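Local coordinates for protein tryptophan halogenase (PDB 2PYX) that probably acts as an FAD-dependent halogenase of the flavin monooxygenase type that halogenates tryptophan or a related indole, at residues E139-Q144 / F465-Y470; G296-S301 / F356-E361; L408-V413 / A438-W443. All blocks are in the same frame, centred on the assembly; numbering follows the deposited sequence.

How the interactions relate
Interaction 2 contains Glu361, predicted to bind L-tryptophan, in its 356-361 loop; interactions 1 and 3 each bring one side chain, Tyr467 and Leu410 respectively, to about 8 Å from that of Glu361. Interactions 2 and 3, centres 19 Å apart, are joined by two probable hydrogen bonds: Glu358 OE2 to Tyr412 OH at 2.6 Å, and Glu361 OE2 to His411 NE2 at 2.7 Å. Interaction 1 touches interaction 2 through Val468 CG2, 4.3 Å from Glu361 OE2. Helix 462-471 bridges interactions 1 and 3, whose centres lie 16 Å apart, placing Val468 CG2 3.5 Å from His411 NE2 and Phe465 CD2 3.6 Å from Trp443 CH2.

Interaction 1 of 3, residues E139-Q144 / F465-Y470; sequences EAVCSQ and FQYVLY
Tyr467 reaches out from helix 462-471 to Val141 and Cys142, where helix 137-141 gives way to a loop. Its CB leaves the helix to one side of Val141 and Cys142; CG lies opposite the carbonyl carbon about the first bond (chi1 -78°), and the ring then turns toward them. Along the ring, CE1 is the carbon that meets Val141: CG2 of the valine approaches it obliquely, to 3.9 Å. At the tip, Tyr467 OH lies 3.8 Å from Cys142 CB and 4.0 Å from Val141 CG2, so both carbons touch the hydroxyl oxygen. Its polar need is met by a hydrogen bond to the backbone O of Ser114, which anchors the far end of the ring, while Pro112 of strand 108-112 also packs on this side chain. All three touching residues are buried, yet the backbones stay well apart, with Val141 CA and Tyr467 CA 9.9 Å from each other; one long aromatic side chain spans the gap. This is helix-end packing in the helical region of the tryptophan halogenase fold, close to the predicted tryptophan site.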
loop_
_atom_site.group_PDB
_atom_site.type_symbol
_atom_site.label_atom_id
_atom_site.label_comp_id
_atom_site.label_asym_id
_atom_site.label_seq_id
_atom_site.Cartn_x
_atom_site.Cartn_y
_atom_site.Cartn_z
ATOM N N GLU A 139 -15.409 0.160 16.494
ATOM C CA GLU A 139 -15.490 -0.453 17.833
ATOM C C GLU A 139 -16.457 -1.638 17.883
ATOM O O GLU A 139 -16.187 -2.622 18.598
ATOM C CB GLU A 139 -15.875 0.577 18.872
ATOM C CG GLU A 139 -15.807 -0.021 20.295
ATOM C CD GLU A 139 -16.032 0.983 21.406
ATOM O OE1 GLU A 139 -15.841 2.201 21.198
ATOM O OE2 GLU A 139 -16.413 0.535 22.509
ATOM N N ALA A 140 -17.577 -1.539 17.158
ATOM C CA ALA A 140 -18.598 -2.568 17.191
ATOM C C ALA A 140 -18.135 -3.878 16.578
ATOM O O ALA A 140 -18.595 -4.949 17.004
ATOM C CB ALA A 140 -19.865 -2.093 16.505
ATOM N N VAL A 141 -17.243 -3.839 15.571
ATOM C CA VAL A 141 -16.961 -5.025 14.760
ATOM C C VAL A 141 -15.528 -5.505 14.806
ATOM O O VAL A 141 -15.210 -6.541 14.253
ATOM C CB VAL A 141 -17.358 -4.858 13.265
ATOM C CG1 VAL A 141 -18.805 -4.437 13.119
ATOM C CG2 VAL A 141 -16.443 -3.870 12.575
ATOM N N CYS A 142 -14.637 -4.761 15.442
ATOM C CA CYS A 142 -13.267 -5.232 15.527
ATOM C C CYS A 142 -12.670 -4.826 16.851
ATOM O O CYS A 142 -13.263 -4.073 17.611
ATOM C CB CYS A 142 -12.397 -4.741 14.344
ATOM S SG CYS A 142 -11.772 -3.015 14.495
ATOM N N SER A 143 -11.533 -5.428 17.168
ATOM C CA SER A 143 -10.848 -5.100 18.424
ATOM C C SER A 143 -9.767 -4.047 18.222
ATOM O O SER A 143 -9.319 -3.412 19.168
ATOM C CB SER A 143 -10.249 -6.362 19.076
ATOM O OG SER A 143 -9.261 -6.950 18.254
ATOM N N GLN A 144 -9.352 -3.812 16.977
ATOM C CA GLN A 144 -8.207 -2.927 16.731
ATOM C C GLN A 144 -8.424 -1.476 17.055
ATOM O O GLN A 144 -7.473 -0.738 17.313
ATOM C CB GLN A 144 -7.764 -3.034 15.265
ATOM C CG GLN A 144 -6.830 -4.153 15.074
ATOM C CD GLN A 144 -6.333 -4.342 13.649
ATOM O OE1 GLN A 144 -7.075 -4.129 12.713
ATOM N NE2 GLN A 144 -5.089 -4.827 13.502
ATOM N N PHE A 465 -14.398 -0.245 2.465
ATOM C CA PHE A 465 -15.357 0.775 2.116
ATOM C C PHE A 465 -16.281 1.049 3.284
ATOM O O PHE A 465 -16.615 2.205 3.570
ATOM C CB PHE A 465 -16.123 0.394 0.859
ATOM C CG PHE A 465 -15.287 0.453 -0.381
ATOM C CD1 PHE A 465 -14.458 -0.602 -0.718
ATOM C CD2 PHE A 465 -15.274 1.593 -1.172
ATOM C CE1 PHE A 465 -13.658 -0.531 -1.857
ATOM C CE2 PHE A 465 -14.481 1.674 -2.295
ATOM C CZ PHE A 465 -13.673 0.600 -2.640
ATOM N N GLN A 466 -16.707 0.015 3.994
ATOM C CA GLN A 466 -17.534 0.215 5.182
ATOM C C GLN A 466 -16.800 1.009 6.253
ATOM O O GLN A 466 -17.356 1.921 6.863
ATOM C CB GLN A 466 -17.942 -1.146 5.761
ATOM C CG GLN A 466 -18.793 -1.981 4.797
ATOM C CD GLN A 466 -19.024 -3.405 5.275
ATOM O OE1 GLN A 466 -18.326 -3.897 6.180
ATOM N NE2 GLN A 466 -20.044 -4.060 4.695
ATOM N N TYR A 467 -15.544 0.668 6.488
ATOM C CA TYR A 467 -14.795 1.340 7.554
ATOM C C TYR A 467 -14.658 2.833 7.271
ATOM O O TYR A 467 -14.752 3.649 8.179
ATOM C CB TYR A 467 -13.411 0.754 7.722
ATOM C CG TYR A 467 -13.351 -0.539 8.451
ATOM C CD1 TYR A 467 -13.876 -0.666 9.750
ATOM C CD2 TYR A 467 -12.695 -1.625 7.906
ATOM C CE1 TYR A 467 -13.757 -1.895 10.458
ATOM C CE2 TYR A 467 -12.561 -2.854 8.644
ATOM C CZ TYR A 467 -13.113 -2.965 9.900
ATOM O OH TYR A 467 -12.962 -4.164 10.606
ATOM N N VAL A 468 -14.379 3.194 6.017
ATOM C CA VAL A 468 -14.252 4.603 5.658
ATOM C C VAL A 468 -15.619 5.278 5.648
ATOM O O VAL A 468 -15.799 6.344 6.264
ATOM C CB VAL A 468 -13.489 4.793 4.326
ATOM C CG1 VAL A 468 -13.539 6.273 3.873
ATOM C CG2 VAL A 468 -12.041 4.360 4.500
ATOM N N LEU A 469 -16.593 4.699 4.957
ATOM C CA LEU A 469 -17.903 5.320 4.830
ATOM C C LEU A 469 -18.488 5.632 6.205
ATOM O O LEU A 469 -18.964 6.736 6.458
ATOM C CB LEU A 469 -18.836 4.401 4.038
ATOM C CG LEU A 469 -20.137 4.963 3.504
ATOM C CD1 LEU A 469 -19.913 6.020 2.442
ATOM C CD2 LEU A 469 -21.001 3.875 2.900
ATOM N N TYR A 470 -18.500 4.631 7.077
ATOM C CA TYR A 470 -19.119 4.780 8.390
ATOM C C TYR A 470 -18.175 5.367 9.418
ATOM O O TYR A 470 -18.629 5.964 10.405
ATOM C CB TYR A 470 -19.758 3.478 8.839
ATOM C CG TYR A 470 -20.839 3.066 7.854
ATOM C CD1 TYR A 470 -21.914 3.910 7.528
ATOM C CD2 TYR A 470 -20.723 1.881 7.133
ATOM C CE1 TYR A 470 -22.837 3.589 6.567
ATOM C CE2 TYR A 470 -21.685 1.543 6.167
ATOM C CZ TYR A 470 -22.726 2.373 5.878
ATOM O OH TYR A 470 -23.646 2.054 4.909
#

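Interaction 2 of 3, residues G296-S301 / F356-E361; sequences GYVYSS and FIEPLE
Glu358 OE2 is gripped by two groups, being hydrogen-bonded to Trp283 NE1 and to Tyr412 OH, while OE1 of the same carboxylate pairs with Asn253 ND2. Three side chains from different parts of the fold thus fix the rotation of this buried acid. Its nonpolar root makes the contact with strand 292-299: Glu358 CB lies 3.7 Å from Val298 CG1, the two side chains meeting at about a right angle. CG of the glutamate is tucked between the backbone N and the carbonyl carbon (chi1 65°), and the chain then runs extended, carrying the carboxylate past the valine to its polar partners. The second valine methyl, CG2, is 4.1 Å from Pro359 CD; methyl and proline ring lie side by side, their side chains running in opposed senses. One forked residue thereby touches two successive loop residues. The strand runs antiparallel to both 255-262 and 282-288 within the large mixed sheet, and the loop leads into helix 363-377; in this fold, related to flavin monooxygenases, the junction borders the predicted substrate site. Pro359 has its side chain about 9 Å from that of Lys89, the predicted active-site lysine, and the predicted tryptophan-binding Glu361 stands at the loop's end. Val298 also packs on Trp283 and Trp285 of the adjoining strand, so Trp283 both borders the valine and holds the glutamate.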
loop_
_atom_site.group_PDB
_atom_site.type_symbol
_atom_site.label_atom_id
_atom_site.label_comp_id
_atom_site.label_asym_id
_atom_site.label_seq_id
_atom_site.Cartn_x
_atom_site.Cartn_y
_atom_site.Cartn_z
ATOM N N GLY A 296 4.864 13.775 6.104
ATOM C CA GLY A 296 4.772 14.498 4.856
ATOM C C GLY A 296 3.428 15.126 4.643
ATOM O O GLY A 296 2.418 14.553 5.033
ATOM N N TYR A 297 3.418 16.302 4.008
ATOM C CA TYR A 297 2.197 16.974 3.665
ATOM C C TYR A 297 1.973 16.743 2.157
ATOM O O TYR A 297 2.790 17.127 1.317
ATOM C CB TYR A 297 2.325 18.478 3.915
ATOM C CG TYR A 297 1.089 19.316 3.703
ATOM C CD1 TYR A 297 -0.183 18.756 3.631
ATOM C CD2 TYR A 297 1.184 20.697 3.600
ATOM C CE1 TYR A 297 -1.336 19.589 3.445
ATOM C CE2 TYR A 297 0.068 21.488 3.402
ATOM C CZ TYR A 297 -1.194 20.956 3.356
ATOM O OH TYR A 297 -2.315 21.694 3.193
ATOM N N VAL A 298 0.873 16.039 1.847
ATOM C CA VAL A 298 0.368 15.844 0.493
ATOM C C VAL A 298 -0.616 16.957 0.238
ATOM O O VAL A 298 -1.574 17.109 0.987
ATOM C CB VAL A 298 -0.354 14.486 0.422
ATOM C CG1 VAL A 298 -1.121 14.345 -0.885
ATOM C CG2 VAL A 298 0.623 13.366 0.642
ATOM N N TYR A 299 -0.421 17.685 -0.852
ATOM C CA TYR A 299 -1.256 18.854 -1.099
ATOM C C TYR A 299 -1.401 19.180 -2.600
ATOM O O TYR A 299 -0.705 18.617 -3.444
ATOM C CB TYR A 299 -0.734 20.077 -0.320
ATOM C CG TYR A 299 0.616 20.576 -0.699
ATOM C CD1 TYR A 299 1.739 20.054 -0.116
ATOM C CD2 TYR A 299 0.778 21.611 -1.628
ATOM C CE1 TYR A 299 3.003 20.488 -0.462
ATOM C CE2 TYR A 299 2.050 22.061 -1.980
ATOM C CZ TYR A 299 3.168 21.526 -1.354
ATOM O OH TYR A 299 4.441 21.956 -1.708
ATOM N N SER A 300 -2.317 20.090 -2.888
ATOM C CA SER A 300 -2.619 20.506 -4.286
ATOM C C SER A 300 -2.012 21.857 -4.568
ATOM O O SER A 300 -2.403 22.830 -3.922
ATOM C CB SER A 300 -4.106 20.597 -4.451
ATOM O OG SER A 300 -4.458 21.180 -5.687
ATOM N N SER A 301 -1.117 21.908 -5.551
ATOM C CA SER A 301 -0.509 23.200 -5.935
ATOM C C SER A 301 -1.483 24.163 -6.579
ATOM O O SER A 301 -1.180 25.362 -6.660
ATOM C CB SER A 301 0.655 22.979 -6.870
ATOM O OG SER A 301 0.296 22.291 -8.043
ATOM N N PHE A 356 1.354 5.937 -10.096
ATOM C CA PHE A 356 1.618 6.427 -8.769
ATOM C C PHE A 356 0.657 7.532 -8.439
ATOM O O PHE A 356 0.446 8.452 -9.250
ATOM C CB PHE A 356 3.030 6.963 -8.667
ATOM C CG PHE A 356 3.400 7.397 -7.277
ATOM C CD1 PHE A 356 3.640 6.460 -6.294
ATOM C CD2 PHE A 356 3.427 8.734 -6.946
ATOM C CE1 PHE A 356 3.955 6.856 -4.995
ATOM C CE2 PHE A 356 3.742 9.144 -5.651
ATOM C CZ PHE A 356 3.987 8.206 -4.681
ATOM N N ILE A 357 0.185 7.512 -7.203
ATOM C CA ILE A 357 -0.638 8.581 -6.668
ATOM C C ILE A 357 -0.162 8.850 -5.240
ATOM O O ILE A 357 0.685 8.120 -4.715
ATOM C CB ILE A 357 -2.117 8.170 -6.659
ATOM C CG1 ILE A 357 -2.227 6.754 -6.011
ATOM C CG2 ILE A 357 -2.665 8.135 -8.115
ATOM C CD1 ILE A 357 -3.512 6.396 -5.615
ATOM N N GLU A 358 -0.762 9.844 -4.583
ATOM C CA GLU A 358 -0.507 10.053 -3.157
ATOM C C GLU A 358 -0.604 8.748 -2.356
ATOM O O GLU A 358 -1.426 7.855 -2.678
ATOM C CB GLU A 358 -1.548 11.043 -2.602
ATOM C CG GLU A 358 -2.975 10.517 -2.647
ATOM C CD GLU A 358 -3.949 11.623 -2.462
ATOM O OE1 GLU A 358 -4.109 12.418 -3.409
ATOM O OE2 GLU A 358 -4.481 11.744 -1.326
ATOM N N PRO A 359 0.175 8.622 -1.282
ATOM C CA PRO A 359 0.212 7.408 -0.465
ATOM C C PRO A 359 -0.949 7.234 0.506
ATOM O O PRO A 359 -0.816 6.539 1.523
ATOM C CB PRO A 359 1.531 7.567 0.301
ATOM C CG PRO A 359 1.693 9.012 0.413
ATOM C CD PRO A 359 1.184 9.611 -0.845
ATOM N N LEU A 360 -2.107 7.817 0.178
ATOM C CA LEU A 360 -3.310 7.622 0.959
ATOM C C LEU A 360 -3.683 6.163 0.754
ATOM O O LEU A 360 -3.853 5.703 -0.376
ATOM C CB LEU A 360 -4.433 8.512 0.449
ATOM C CG LEU A 360 -5.787 8.538 1.157
ATOM C CD1 LEU A 360 -5.612 8.933 2.579
ATOM C CD2 LEU A 360 -6.741 9.499 0.492
ATOM N N GLU A 361 -3.825 5.456 1.842
ATOM C CA GLU A 361 -4.096 4.025 1.869
ATOM C C GLU A 361 -2.939 3.165 1.346
ATOM O O GLU A 361 -3.145 1.955 1.115
ATOM C CB GLU A 361 -5.415 3.648 1.196
ATOM C CG GLU A 361 -6.617 4.257 1.888
ATOM C CD GLU A 361 -6.960 3.607 3.215
ATOM O OE1 GLU A 361 -6.361 2.559 3.555
ATOM O OE2 GLU A 361 -7.831 4.152 3.909
#

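Interaction 3 of 3, residues L408-V413 / A438-W443; sequences LKLHYV and AMLELW
Segments 408-413 of helix 383-413 and 438-443 of helix 434-443 cross at -57°, with local axes 12.2 Å apart and the nearest CA atoms, those of Leu410 and Leu440, separated by 8.6 Å. It is a packing of two helices from the C-terminal half of the chain, made entirely by apolar side chains, with no hydrogen bond passing between the two segments. Leu440 points at the other helix and divides its two methyls between residues one turn apart. Its CD2 meets Leu410 CD1 at 3.7 Å. CD1 approaches Val413 CG1 at 3.7 Å in one of two conformers modelled for that valine, so this second touch is less certain. Leu410 leaves its helix at an angle to the contact, but CG is anti to the backbone N (chi1 -178°), and this carries CD1 across to the other helix. That same methyl also reaches Trp443, where it stands at the edge of the indole, near the ring plane, 4.2 Å from CZ3. Leu440 and Trp443, themselves one turn apart, therefore share a single methyl of Leu410. Phe465 and Val468 of helix 462-471 add further packing to Leu410, while Leu469 of that helix touches Trp443, tying the crossing to a third helix. The indole is anchored at its polar end by a hydrogen bond from NE1 to Asp452 OD2. One of its faces lies beneath the carbonyl of Met439 (a selenomethionine), one turn earlier: Met439 O lies 3.0 Å above the Trp443 indole plane, nearer the ring's edge than its centre.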
loop_
_atom_site.group_PDB
_atom_site.type_symbol
_atom_site.label_atom_id
_atom_site.label_comp_id
_atom_site.label_asym_id
_atom_site.label_seq_id
_atom_site.Cartn_x
_atom_site.Cartn_y
_atom_site.Cartn_z
ATOM N N LEU A 408 -9.788 6.028 -2.661
ATOM C CA LEU A 408 -9.129 7.243 -2.153
ATOM C C LEU A 408 -10.057 8.428 -2.224
ATOM O O LEU A 408 -10.222 9.157 -1.263
ATOM C CB LEU A 408 -7.853 7.519 -2.920
ATOM C CG LEU A 408 -6.615 6.794 -2.386
ATOM C CD1 LEU A 408 -6.769 5.283 -2.243
ATOM C CD2 LEU A 408 -5.388 7.147 -3.227
ATOM N N LYS A 409 -10.714 8.614 -3.369
ATOM C CA LYS A 409 -11.622 9.761 -3.525
ATOM C C LYS A 409 -12.745 9.745 -2.489
ATOM O O LYS A 409 -13.167 10.807 -1.998
ATOM C CB LYS A 409 -12.198 9.779 -4.930
ATOM C CG LYS A 409 -13.156 10.946 -5.213
ATOM C CD LYS A 409 -12.448 12.337 -5.032
ATOM C CE LYS A 409 -13.380 13.456 -5.459
ATOM N NZ LYS A 409 -12.670 14.772 -5.734
ATOM N N LEU A 410 -13.256 8.555 -2.159
ATOM C CA LEU A 410 -14.288 8.410 -1.120
ATOM C C LEU A 410 -13.913 9.147 0.166
ATOM O O LEU A 410 -14.767 9.691 0.835
ATOM C CB LEU A 410 -14.493 6.909 -0.789
ATOM C CG LEU A 410 -15.587 6.585 0.253
ATOM C CD1 LEU A 410 -16.946 6.991 -0.193
ATOM C CD2 LEU A 410 -15.599 5.072 0.588
ATOM N N HIS A 411 -12.631 9.080 0.550
ATOM C CA HIS A 411 -12.158 9.681 1.794
ATOM C C HIS A 411 -12.439 11.175 1.788
ATOM O O HIS A 411 -12.699 11.760 2.862
ATOM C CB HIS A 411 -10.666 9.473 2.012
ATOM C CG HIS A 411 -10.244 8.051 2.266
ATOM N ND1 HIS A 411 -10.424 7.042 1.334
ATOM C CD2 HIS A 411 -9.617 7.480 3.323
ATOM C CE1 HIS A 411 -9.894 5.921 1.812
ATOM N NE2 HIS A 411 -9.395 6.160 3.014
ATOM N N TYR A 412 -12.344 11.802 0.635
ATOM C CA TYR A 412 -12.578 13.246 0.506
ATOM C C TYR A 412 -14.038 13.587 0.340
ATOM O O TYR A 412 -14.532 14.581 0.870
ATOM C CB TYR A 412 -11.820 13.808 -0.707
ATOM C CG TYR A 412 -10.331 13.696 -0.621
ATOM C CD1 TYR A 412 -9.593 14.665 0.041
ATOM C CD2 TYR A 412 -9.614 12.637 -1.184
ATOM C CE1 TYR A 412 -8.245 14.565 0.128
ATOM C CE2 TYR A 412 -8.238 12.569 -1.112
ATOM C CZ TYR A 412 -7.554 13.534 -0.442
ATOM O OH TYR A 412 -6.173 13.463 -0.359
ATOM N N VAL A 413 -14.733 12.820 -0.479
ATOM C CA VAL A 413 -16.078 13.243 -0.944
ATOM C C VAL A 413 -17.099 13.323 0.164
ATOM O O VAL A 413 -18.046 14.111 0.092
ATOM C CB VAL A 413 -16.687 12.291 -1.986
ATOM C CG1 VAL A 413 -18.172 12.716 -2.331
ATOM C CG2 VAL A 413 -15.900 12.287 -3.209
ATOM N N ALA A 438 -22.035 6.379 -8.636
ATOM C CA ALA A 438 -23.070 5.344 -8.566
ATOM C C ALA A 438 -23.107 4.698 -7.197
ATOM O O ALA A 438 -24.178 4.419 -6.627
ATOM C CB ALA A 438 -22.884 4.306 -9.644
HETATM N N MSE A 439 -21.930 4.432 -6.649
HETATM C CA MSE A 439 -21.845 3.821 -5.323
HETATM C C MSE A 439 -22.360 4.728 -4.226
HETATM O O MSE A 439 -23.061 4.298 -3.316
HETATM C CB MSE A 439 -20.433 3.391 -5.009
HETATM C CG MSE A 439 -19.960 2.185 -5.790
HETATM SE SE MSE A 439 -21.075 0.549 -5.451
HETATM C CE MSE A 439 -21.627 0.784 -6.736
ATOM N N LEU A 440 -21.994 5.998 -4.301
ATOM C CA LEU A 440 -22.443 6.968 -3.299
ATOM C C LEU A 440 -23.959 7.071 -3.252
ATOM O O LEU A 440 -24.543 7.215 -2.192
ATOM C CB LEU A 440 -21.817 8.339 -3.584
ATOM C CG LEU A 440 -20.331 8.432 -3.234
ATOM C CD1 LEU A 440 -19.754 9.721 -3.809
ATOM C CD2 LEU A 440 -20.066 8.263 -1.747
ATOM N N GLU A 441 -24.587 6.969 -4.417
ATOM C CA GLU A 441 -26.038 6.967 -4.492
ATOM C C GLU A 441 -26.596 5.672 -3.906
ATOM O O GLU A 441 -27.512 5.710 -3.077
ATOM C CB GLU A 441 -26.488 7.194 -5.930
ATOM C CG GLU A 441 -27.970 7.085 -6.161
ATOM C CD GLU A 441 -28.327 7.152 -7.638
ATOM O OE1 GLU A 441 -28.179 6.138 -8.421
ATOM O OE2 GLU A 441 -28.814 8.247 -7.999
ATOM N N LEU A 442 -26.044 4.522 -4.312
ATOM C CA LEU A 442 -26.522 3.255 -3.793
ATOM C C LEU A 442 -26.372 3.163 -2.286
ATOM O O LEU A 442 -27.284 2.682 -1.595
ATOM C CB LEU A 442 -25.775 2.113 -4.475
ATOM C CG LEU A 442 -26.172 0.700 -4.090
ATOM C CD1 LEU A 442 -27.630 0.476 -4.406
ATOM C CD2 LEU A 442 -25.291 -0.323 -4.789
ATOM N N TRP A 443 -25.248 3.660 -1.755
ATOM C CA TRP A 443 -24.947 3.490 -0.343
ATOM C C TRP A 443 -25.799 4.383 0.547
ATOM O O TRP A 443 -25.830 4.155 1.750
ATOM C CB TRP A 443 -23.462 3.686 -0.093
ATOM C CG TRP A 443 -22.622 2.650 -0.733
ATOM C CD1 TRP A 443 -23.002 1.369 -1.066
ATOM C CD2 TRP A 443 -21.234 2.756 -1.086
ATOM N NE1 TRP A 443 -21.926 0.684 -1.595
ATOM C CE2 TRP A 443 -20.836 1.504 -1.624
ATOM C CE3 TRP A 443 -20.294 3.788 -1.031
ATOM C CZ2 TRP A 443 -19.540 1.278 -2.102
ATOM C CZ3 TRP A 443 -19.013 3.551 -1.517
ATOM C CH2 TRP A 443 -18.664 2.316 -2.045
#